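Local coordinates for protein-tyrosine-phosphatase (Shewanella sp., PDB 2Z72) that hydrolyses phosphotyrosine in proteins as a cold-active phosphatase, probably by means of the two zinc ions held in its calcineurin-like fold, at residues V74-V79 / T88-Q93; Q93-S98 / G313-L318; G107-T112 / W127-L132. All blocks are in the same frame, centred on the assembly; numbering follows the deposited sequence. Where two conformers were deposited one is given.

All three contacts rest on one mixed beta sheet of the calcineurin-like domain, in which strand 72-76 is flanked by strands 315-319 and 108-111. Contacts 1 and 2 are closest, with centres about 5 Å apart. They share Gln93, and Ala75 N lies 2.8 Å from Leu316 O, a probable hydrogen bond between their strands. Contact 3 has its centre about 10 Å from that of contact 1 and about 11 Å from that of contact 2; Ile95 CG2 meets Met109 CE at 3.8 Å. The zinc site lies past the ends of two of these strands: Asp78 of contact 1 binds a zinc directly, and the side chain of Met111 in contact 3 is about 10 Å from one.

Contact 1 (V74-V79 / T88-Q93). With ZN (zinc ion), chain B.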
loop_
_atom_site.group_PDB
_atom_site.type_symbol
_atom_site.label_atom_id
_atom_site.label_comp_id
_atom_site.label_asym_id
_atom_site.label_seq_id
_atom_site.Cartn_x
_atom_site.Cartn_y
_atom_site.Cartn_z
ATOM N N VAL A 74 1.292 -12.071 -5.540
ATOM C CA VAL A 74 0.469 -11.165 -6.325
ATOM C C VAL A 74 0.817 -9.741 -5.950
ATOM O O VAL A 74 1.060 -9.399 -4.784
ATOM C CB VAL A 74 -0.985 -11.580 -6.020
ATOM C CG1 VAL A 74 -1.399 -11.318 -4.569
ATOM C CG2 VAL A 74 -1.919 -10.824 -6.927
ATOM N N ALA A 75 0.856 -8.851 -6.949
ATOM C CA ALA A 75 1.193 -7.460 -6.713
ATOM C C ALA A 75 0.193 -6.544 -7.392
ATOM O O ALA A 75 -0.307 -6.841 -8.491
ATOM C CB ALA A 75 2.598 -7.163 -7.227
ATOM N N LEU A 76 -0.061 -5.430 -6.754
ATOM C CA LEU A 76 -0.994 -4.406 -7.226
ATOM C C LEU A 76 -0.707 -3.136 -6.466
ATOM O O LEU A 76 0.057 -3.116 -5.511
ATOM C CB LEU A 76 -2.468 -4.830 -7.143
ATOM C CG LEU A 76 -3.027 -4.982 -5.701
ATOM C CD1 LEU A 76 -4.537 -5.180 -5.770
ATOM C CD2 LEU A 76 -2.447 -6.152 -4.939
ATOM N N SER A 77 -1.313 -2.012 -6.866
ATOM C CA SER A 77 -0.887 -0.727 -6.314
ATOM C C SER A 77 -1.874 0.371 -6.628
ATOM O O SER A 77 -2.737 0.253 -7.477
ATOM C CB SER A 77 0.418 -0.347 -7.011
ATOM O OG SER A 77 1.134 0.635 -6.285
ATOM N N ASP A 78 -1.730 1.480 -5.916
ATOM C CA ASP A 78 -2.378 2.755 -6.237
ATOM C C ASP A 78 -3.896 2.623 -6.287
ATOM O O ASP A 78 -4.587 3.109 -7.175
ATOM C CB ASP A 78 -1.822 3.326 -7.549
ATOM C CG ASP A 78 -0.360 3.732 -7.403
ATOM O OD1 ASP A 78 -0.050 4.892 -7.074
ATOM O OD2 ASP A 78 0.506 2.827 -7.569
ATOM N N VAL A 79 -4.445 1.980 -5.241
ATOM C CA VAL A 79 -5.899 1.886 -5.140
ATOM C C VAL A 79 -6.552 3.267 -4.967
ATOM O O VAL A 79 -7.660 3.458 -5.444
ATOM C CB VAL A 79 -6.237 0.902 -4.003
ATOM C CG1 VAL A 79 -7.704 0.916 -3.647
ATOM C CG2 VAL A 79 -5.775 -0.509 -4.339
ATOM N N THR A 88 -13.627 -6.054 -6.280
ATOM C CA THR A 88 -14.012 -6.786 -7.473
ATOM C C THR A 88 -12.807 -7.498 -8.122
ATOM O O THR A 88 -12.880 -8.652 -8.504
ATOM C CB THR A 88 -14.660 -5.830 -8.482
ATOM O OG1 THR A 88 -15.909 -5.427 -7.903
ATOM C CG2 THR A 88 -14.923 -6.485 -9.831
ATOM N N LEU A 89 -11.667 -6.769 -8.199
ATOM C CA LEU A 89 -10.492 -7.359 -8.799
ATOM C C LEU A 89 -10.061 -8.598 -8.018
ATOM O O LEU A 89 -9.740 -9.651 -8.600
ATOM C CB LEU A 89 -9.368 -6.303 -8.825
ATOM C CG LEU A 89 -7.981 -6.891 -9.219
ATOM C CD1 LEU A 89 -7.990 -7.505 -10.605
ATOM C CD2 LEU A 89 -6.947 -5.752 -9.113
ATOM N N LEU A 90 -10.016 -8.501 -6.696
ATOM C CA LEU A 90 -9.536 -9.629 -5.893
ATOM C C LEU A 90 -10.497 -10.783 -5.937
ATOM O O LEU A 90 -10.119 -11.946 -5.881
ATOM C CB LEU A 90 -9.253 -9.173 -4.458
ATOM C CG LEU A 90 -8.141 -8.134 -4.309
ATOM C CD1 LEU A 90 -8.006 -7.751 -2.846
ATOM C CD2 LEU A 90 -6.806 -8.600 -4.904
ATOM N N LYS A 91 -11.819 -10.502 -6.021
ATOM C CA LYS A 91 -12.792 -11.553 -6.170
ATOM C C LYS A 91 -12.621 -12.253 -7.511
ATOM O O LYS A 91 -12.643 -13.499 -7.604
ATOM C CB LYS A 91 -14.235 -11.018 -6.063
ATOM C CG LYS A 91 -14.712 -10.638 -4.664
ATOM C CD LYS A 91 -15.994 -9.767 -4.725
ATOM C CE LYS A 91 -17.143 -10.570 -5.363
ATOM N NZ LYS A 91 -18.422 -9.758 -5.425
ATOM N N LYS A 92 -12.513 -11.429 -8.590
ATOM C CA LYS A 92 -12.441 -12.040 -9.923
ATOM C C LYS A 92 -11.179 -12.859 -10.093
ATOM O O LYS A 92 -11.220 -13.860 -10.826
ATOM C CB LYS A 92 -12.475 -10.926 -10.950
ATOM C CG LYS A 92 -13.850 -10.273 -11.114
ATOM C CD LYS A 92 -14.771 -11.115 -11.924
ATOM C CE LYS A 92 -16.175 -10.511 -11.992
ATOM N NZ LYS A 92 -17.070 -11.394 -12.751
ATOM N N GLN A 93 -10.103 -12.463 -9.445
ATOM C CA GLN A 93 -8.804 -13.153 -9.546
ATOM C C GLN A 93 -8.674 -14.216 -8.460
ATOM O O GLN A 93 -7.620 -14.874 -8.341
ATOM C CB GLN A 93 -7.659 -12.162 -9.548
ATOM C CG GLN A 93 -7.511 -11.416 -10.852
ATOM C CD GLN A 93 -7.099 -12.316 -11.977
ATOM O OE1 GLN A 93 -6.374 -13.269 -11.745
ATOM N NE2 GLN A 93 -7.496 -11.974 -13.171
HETATM ZN ZN ZN B . -0.665 6.775 -6.913
HETATM O O HOH W 1 -1.389 6.707 -8.902
HETATM O O HOH W 2 0.932 7.861 -7.330
#
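With chi1 at 68°, Leu76 sets its CG between its own backbone N and carbonyl carbon, while Leu89 turns its CG anti to the backbone N (chi1 170°); with Leu90 reaching in beside them, a methyl of each helix leucine comes against Leu76 CD1. Leu76 CD1 sits 4.2 Å from Leu89 CD2 and 4.2 Å from Leu90 CD2. The side chains of Leu76 and Leu89 lie alongside, pointing opposite ways, whereas Leu90 comes across Leu76 at about a right angle, and the result is a buried, fairly light apolar touch. It lays helix 83-92 on strand 72-76, the opening pair of a beta-alpha-beta unit that returns to the sheet as the parallel strand 108-111. Beyond Leu76 the chain leaves the strand and enters the metal site. Asp78 OD1 binds zinc at 2.0 Å, with two waters, His80 and Asp114 as the other ligands. The second carboxylate oxygen is occupied too: Ser77 OG donates to Asp78 OD2 over 2.6 Å, arriving 42° out of the carboxylate plane, and the backbone N of His286 also bonds to it. Ser77 OG is hydrogen-bonded in turn to Thr112 OG1.

Contact 2 (Q93-S98 / G313-L318); sequences QKIIDS and GELLLL
Gln93 NE2 is gripped by two backbone carbonyls, those of Leu327 and Thr331, and these bonds hold the amide while the aliphatic part of the same side chain lies against Leu315. The glutamine chain bends at chi2 (-67°), which lets CB and CG face the leucine and still carries the amide nitrogen on to its carbonyls. Leu315 CD2 does most of the touching: it lies 3.8 Å from Gln93 CB and 3.9 Å from Gln93 CG, with Leu315 CG itself 4.0 Å from Gln93 CG. The two side chains cross obliquely. Ile95 adds its share through CG1, which approaches Leu315 CD2 to 4.0 Å, the isoleucine running counter to the leucine. One methyl thus bears on two residues of the turn, and a buried amide has its N-H groups engaged. That turn closes helix 83-92 with a Schellman motif: Lys94 takes a positive phi of 65°, and bonds run back into the last helical turn, among them a probable one from Ile95 N to Leu90 O. Gln93 and Ile95, before and after the reversal, both have their side chains toward strand 315-319, while the exposed Lys94 takes no part. Their partner strand arrives from more than two hundred residues further along the chain and runs antiparallel to strand 72-76, so the end of helix 83-92 is packed on a late strand. Leu315 also meets Leu89 and Val74. The CB of the preceding Glu314 points away from the turn. Its OE1 makes a salt bridge with Arg325 NH2, and its OE2 takes a hydrogen bond from the backbone N of Val292.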
loop_
_atom_site.group_PDB
_atom_site.type_symbol
_atom_site.label_atom_id
_atom_site.label_comp_id
_atom_site.label_asym_id
_atom_site.label_seq_id
_atom_site.Cartn_x
_atom_site.Cartn_y
_atom_site.Cartn_z
ATOM N N GLN A 93 -10.103 -12.463 -9.445
ATOM C CA GLN A 93 -8.804 -13.153 -9.546
ATOM C C GLN A 93 -8.674 -14.216 -8.460
ATOM O O GLN A 93 -7.620 -14.874 -8.341
ATOM C CB GLN A 93 -7.659 -12.162 -9.548
ATOM C CG GLN A 93 -7.511 -11.416 -10.852
ATOM C CD GLN A 93 -7.099 -12.316 -11.977
ATOM O OE1 GLN A 93 -6.374 -13.269 -11.745
ATOM N NE2 GLN A 93 -7.496 -11.974 -13.171
ATOM N N LYS A 94 -9.699 -14.442 -7.608
ATOM C CA LYS A 94 -9.741 -15.542 -6.632
ATOM C C LYS A 94 -8.662 -15.404 -5.570
ATOM O O LYS A 94 -8.184 -16.379 -4.983
ATOM C CB LYS A 94 -9.659 -16.911 -7.319
ATOM C CG LYS A 94 -10.776 -17.098 -8.359
ATOM C CD LYS A 94 -10.575 -18.391 -9.123
ATOM C CE LYS A 94 -11.807 -18.855 -9.886
ATOM N NZ LYS A 94 -12.650 -17.812 -10.517
ATOM N N ILE A 95 -8.318 -14.139 -5.269
ATOM C CA ILE A 95 -7.398 -13.831 -4.197
ATOM C C ILE A 95 -8.138 -13.877 -2.865
ATOM O O ILE A 95 -7.558 -14.215 -1.831
ATOM C CB ILE A 95 -6.682 -12.509 -4.439
ATOM C CG1 ILE A 95 -6.083 -12.381 -5.838
ATOM C CG2 ILE A 95 -5.603 -12.285 -3.363
ATOM C CD1 ILE A 95 -5.102 -13.481 -6.194
ATOM N N ILE A 96 -9.438 -13.561 -2.911
ATOM C CA ILE A 96 -10.321 -13.654 -1.773
ATOM C C ILE A 96 -11.493 -14.585 -2.135
ATOM O O ILE A 96 -11.713 -14.850 -3.338
ATOM C CB ILE A 96 -10.785 -12.262 -1.310
ATOM C CG1 ILE A 96 -11.607 -11.494 -2.343
ATOM C CG2 ILE A 96 -9.591 -11.488 -0.806
ATOM C CD1 ILE A 96 -11.987 -10.119 -1.910
ATOM N N ASP A 97 -12.180 -15.058 -1.100
ATOM C CA ASP A 97 -13.285 -16.008 -1.251
ATOM C C ASP A 97 -14.597 -15.297 -1.375
ATOM O O ASP A 97 -14.670 -14.071 -1.452
ATOM C CB ASP A 97 -13.185 -17.125 -0.178
ATOM C CG ASP A 97 -13.450 -16.613 1.246
ATOM O OD1 ASP A 97 -13.009 -17.341 2.190
ATOM O OD2 ASP A 97 -14.040 -15.504 1.337
ATOM N N SER A 98 -15.662 -16.150 -1.359
ATOM C CA SER A 98 -16.994 -15.703 -1.466
ATOM C C SER A 98 -17.475 -14.922 -0.231
ATOM O O SER A 98 -18.495 -14.245 -0.372
ATOM C CB SER A 98 -18.023 -16.810 -1.709
ATOM O OG SER A 98 -18.122 -17.831 -0.736
ATOM N N GLY A 313 -9.180 -2.468 -12.588
ATOM C CA GLY A 313 -7.787 -2.624 -12.274
ATOM C C GLY A 313 -7.364 -4.026 -12.608
ATOM O O GLY A 313 -8.154 -4.873 -12.978
ATOM N N GLU A 314 -6.112 -4.367 -12.467
ATOM C CA GLU A 314 -5.380 -5.512 -12.772
ATOM C C GLU A 314 -4.316 -5.758 -11.717
ATOM O O GLU A 314 -3.914 -4.876 -10.941
ATOM C CB GLU A 314 -4.686 -5.417 -14.161
ATOM C CG GLU A 314 -5.725 -5.120 -15.250
ATOM C CD GLU A 314 -5.159 -5.305 -16.661
ATOM O OE1 GLU A 314 -5.981 -5.221 -17.615
ATOM O OE2 GLU A 314 -3.920 -5.438 -16.816
ATOM N N LEU A 315 -3.839 -6.996 -11.728
ATOM C CA LEU A 315 -2.735 -7.401 -10.839
ATOM C C LEU A 315 -1.713 -8.170 -11.624
ATOM O O LEU A 315 -1.910 -8.604 -12.772
ATOM C CB LEU A 315 -3.292 -8.130 -9.629
ATOM C CG LEU A 315 -4.197 -9.348 -9.857
ATOM C CD1 LEU A 315 -3.435 -10.596 -10.270
ATOM C CD2 LEU A 315 -4.970 -9.623 -8.559
ATOM N N LEU A 316 -0.578 -8.405 -10.964
ATOM C CA LEU A 316 0.510 -9.225 -11.436
ATOM C C LEU A 316 0.613 -10.454 -10.551
ATOM O O LEU A 316 0.615 -10.327 -9.323
ATOM C CB LEU A 316 1.821 -8.423 -11.370
ATOM C CG LEU A 316 3.109 -9.201 -11.640
ATOM C CD1 LEU A 316 3.156 -9.657 -13.109
ATOM C CD2 LEU A 316 4.309 -8.353 -11.302
ATOM N N LEU A 317 0.716 -11.605 -11.169
ATOM C CA LEU A 317 0.929 -12.864 -10.492
ATOM C C LEU A 317 2.305 -13.381 -10.871
ATOM O O LEU A 317 2.625 -13.449 -12.058
ATOM C CB LEU A 317 -0.137 -13.858 -10.861
ATOM C CG LEU A 317 -0.047 -15.281 -10.332
ATOM C CD1 LEU A 317 -0.083 -15.358 -8.842
ATOM C CD2 LEU A 317 -1.211 -16.094 -10.997
ATOM N N LEU A 318 3.083 -13.741 -9.850
ATOM C CA LEU A 318 4.430 -14.343 -10.060
ATOM C C LEU A 318 4.421 -15.709 -9.451
ATOM O O LEU A 318 4.337 -15.891 -8.205
ATOM C CB LEU A 318 5.516 -13.479 -9.395
ATOM C CG LEU A 318 5.501 -11.992 -9.778
ATOM C CD1 LEU A 318 4.683 -11.121 -8.849
ATOM C CD2 LEU A 318 6.903 -11.414 -9.814
#

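Contact 3 (G107-T112 / W127-L132)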
loop_
_atom_site.group_PDB
_atom_site.type_symbol
_atom_site.label_atom_id
_atom_site.label_comp_id
_atom_site.label_asym_id
_atom_site.label_seq_id
_atom_site.Cartn_x
_atom_site.Cartn_y
_atom_site.Cartn_z
ATOM N N GLY A 107 0.439 -17.773 -0.196
ATOM C CA GLY A 107 0.938 -16.741 -1.079
ATOM C C GLY A 107 1.226 -15.446 -0.346
ATOM O O GLY A 107 0.740 -15.206 0.775
ATOM N N HIS A 108 2.005 -14.567 -1.009
ATOM C CA HIS A 108 2.262 -13.219 -0.568
ATOM C C HIS A 108 1.614 -12.233 -1.502
ATOM O O HIS A 108 1.679 -12.377 -2.708
ATOM C CB HIS A 108 3.755 -12.922 -0.461
ATOM C CG HIS A 108 4.420 -13.680 0.646
ATOM N ND1 HIS A 108 5.559 -13.136 1.224
ATOM C CD2 HIS A 108 4.167 -14.836 1.250
ATOM C CE1 HIS A 108 5.964 -13.992 2.172
ATOM N NE2 HIS A 108 5.156 -15.015 2.218
ATOM N N MET A 109 0.982 -11.193 -0.933
ATOM C CA MET A 109 0.516 -10.062 -1.678
ATOM C C MET A 109 1.438 -8.879 -1.423
ATOM O O MET A 109 1.755 -8.622 -0.259
ATOM C CB MET A 109 -0.917 -9.665 -1.209
ATOM C CG MET A 109 -1.383 -8.366 -1.801
ATOM S SD MET A 109 -3.051 -7.886 -1.278
ATOM C CE MET A 109 -4.029 -9.014 -2.167
ATOM N N VAL A 110 1.835 -8.155 -2.454
ATOM C CA VAL A 110 2.572 -6.919 -2.293
ATOM C C VAL A 110 1.671 -5.807 -2.849
ATOM O O VAL A 110 1.402 -5.775 -4.044
ATOM C CB VAL A 110 3.920 -6.887 -3.005
ATOM C CG1 VAL A 110 4.673 -5.645 -2.610
ATOM C CG2 VAL A 110 4.746 -8.143 -2.665
ATOM N N MET A 111 1.213 -4.944 -1.970
ATOM C CA MET A 111 0.492 -3.739 -2.410
ATOM C C MET A 111 1.461 -2.584 -2.287
ATOM O O MET A 111 1.802 -2.161 -1.187
ATOM C CB MET A 111 -0.769 -3.526 -1.541
ATOM C CG MET A 111 -1.473 -2.216 -1.937
ATOM S SD MET A 111 -3.129 -2.044 -1.239
ATOM C CE MET A 111 -4.040 -3.238 -2.198
ATOM N N THR A 112 1.961 -2.118 -3.420
ATOM C CA THR A 112 3.093 -1.182 -3.441
ATOM C C THR A 112 2.682 0.271 -3.247
ATOM O O THR A 112 3.170 1.148 -3.981
ATOM C CB THR A 112 3.922 -1.344 -4.725
ATOM O OG1 THR A 112 3.119 -1.171 -5.861
ATOM C CG2 THR A 112 4.503 -2.775 -4.833
ATOM N N TRP A 127 -9.252 -0.571 6.242
ATOM C CA TRP A 127 -9.681 -1.627 7.159
ATOM C C TRP A 127 -9.737 -2.979 6.461
ATOM O O TRP A 127 -9.532 -4.003 7.124
ATOM C CB TRP A 127 -11.009 -1.271 7.850
ATOM C CG TRP A 127 -10.859 -0.191 8.860
ATOM C CD1 TRP A 127 -11.326 1.074 8.835
ATOM C CD2 TRP A 127 -10.128 -0.333 10.100
ATOM N NE1 TRP A 127 -10.951 1.732 9.965
ATOM C CE2 TRP A 127 -10.222 0.905 10.767
ATOM C CE3 TRP A 127 -9.423 -1.375 10.732
ATOM C CZ2 TRP A 127 -9.632 1.128 12.003
ATOM C CZ3 TRP A 127 -8.838 -1.148 11.956
ATOM C CH2 TRP A 127 -8.942 0.085 12.587
ATOM N N PHE A 128 -10.061 -3.016 5.182
ATOM C CA PHE A 128 -10.016 -4.234 4.435
ATOM C C PHE A 128 -8.586 -4.763 4.409
ATOM O O PHE A 128 -8.373 -5.964 4.639
ATOM C CB PHE A 128 -10.542 -4.015 3.011
ATOM C CG PHE A 128 -10.312 -5.201 2.101
ATOM C CD1 PHE A 128 -11.046 -6.361 2.209
ATOM C CD2 PHE A 128 -9.334 -5.128 1.139
ATOM C CE1 PHE A 128 -10.809 -7.442 1.383
ATOM C CE2 PHE A 128 -9.092 -6.217 0.308
ATOM C CZ PHE A 128 -9.845 -7.372 0.406
ATOM N N MET A 129 -7.627 -3.912 4.126
ATOM C CA MET A 129 -6.221 -4.363 4.048
ATOM C C MET A 129 -5.698 -4.776 5.409
ATOM O O MET A 129 -4.865 -5.696 5.464
ATOM C CB MET A 129 -5.370 -3.299 3.383
ATOM C CG MET A 129 -5.623 -3.080 1.902
ATOM S SD MET A 129 -5.523 -4.570 0.899
ATOM C CE MET A 129 -3.813 -5.004 1.172
ATOM N N TYR A 130 -6.152 -4.136 6.484
ATOM C CA TYR A 130 -5.775 -4.528 7.842
ATOM C C TYR A 130 -6.268 -5.951 8.109
ATOM O O TYR A 130 -5.551 -6.830 8.572
ATOM C CB TYR A 130 -6.347 -3.493 8.763
ATOM C CG TYR A 130 -6.103 -3.624 10.251
ATOM C CD1 TYR A 130 -6.801 -4.552 11.005
ATOM C CD2 TYR A 130 -5.208 -2.827 10.927
ATOM C CE1 TYR A 130 -6.607 -4.696 12.366
ATOM C CE2 TYR A 130 -5.015 -2.913 12.295
ATOM C CZ TYR A 130 -5.732 -3.853 13.001
ATOM O OH TYR A 130 -5.609 -4.001 14.382
ATOM N N GLN A 131 -7.557 -6.196 7.833
ATOM C CA GLN A 131 -8.108 -7.533 8.015
ATOM C C GLN A 131 -7.364 -8.536 7.128
ATOM O O GLN A 131 -7.036 -9.644 7.585
ATOM C CB GLN A 131 -9.612 -7.517 7.707
ATOM C CG GLN A 131 -10.258 -8.860 7.778
ATOM C CD GLN A 131 -11.759 -8.664 7.701
ATOM O OE1 GLN A 131 -12.325 -8.808 6.605
ATOM N NE2 GLN A 131 -12.409 -8.339 8.797
ATOM N N LEU A 132 -7.084 -8.182 5.878
ATOM C CA LEU A 132 -6.418 -9.131 4.972
ATOM C C LEU A 132 -5.043 -9.456 5.499
ATOM O O LEU A 132 -4.571 -10.615 5.369
ATOM C CB LEU A 132 -6.396 -8.468 3.593
ATOM C CG LEU A 132 -6.228 -9.492 2.496
ATOM C CD1 LEU A 132 -7.560 -10.238 2.254
ATOM C CD2 LEU A 132 -5.779 -8.835 1.214
#
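Met129 lies over the ends of two methionines, its own SD and CE meeting Met111 and Met109 in turn. The contact packs helix 122-138 on strand 108-111 within a beta-alpha-beta crossover that returns to the sheet as the parallel strand 142-145; the axes of strand 108-111 and of the helical segment 127-132 make 152°, nearly antiparallel, and come within 11.9 Å of each other. The strand methionines, two residues apart on one face of the sheet, are folded alike: each has CG anti to the backbone N (chi1 171° in Met109, 176° in Met111), stays extended through chi2 and bends only at the last torsion. Met129 bends at both chi2 and chi3. Its SD meets Met111 CE at 3.7 Å, where the side chains pass at a slant, and its CE reaches Met109 SD at 3.9 Å, where they cross at about a right angle. An alanine in place of Met129 would remove both thioether contacts and is likely to open a gap between helix and sheet, leaving the end of Met111 less firmly held. Around this cluster Met109 also leans on Leu90 and Ile95, and Met111 on Leu76. One helical turn on from Met129, Leu132 puts its CD2 against the bend of Met109, 3.8 Å from SD and equally 3.8 Å from CE.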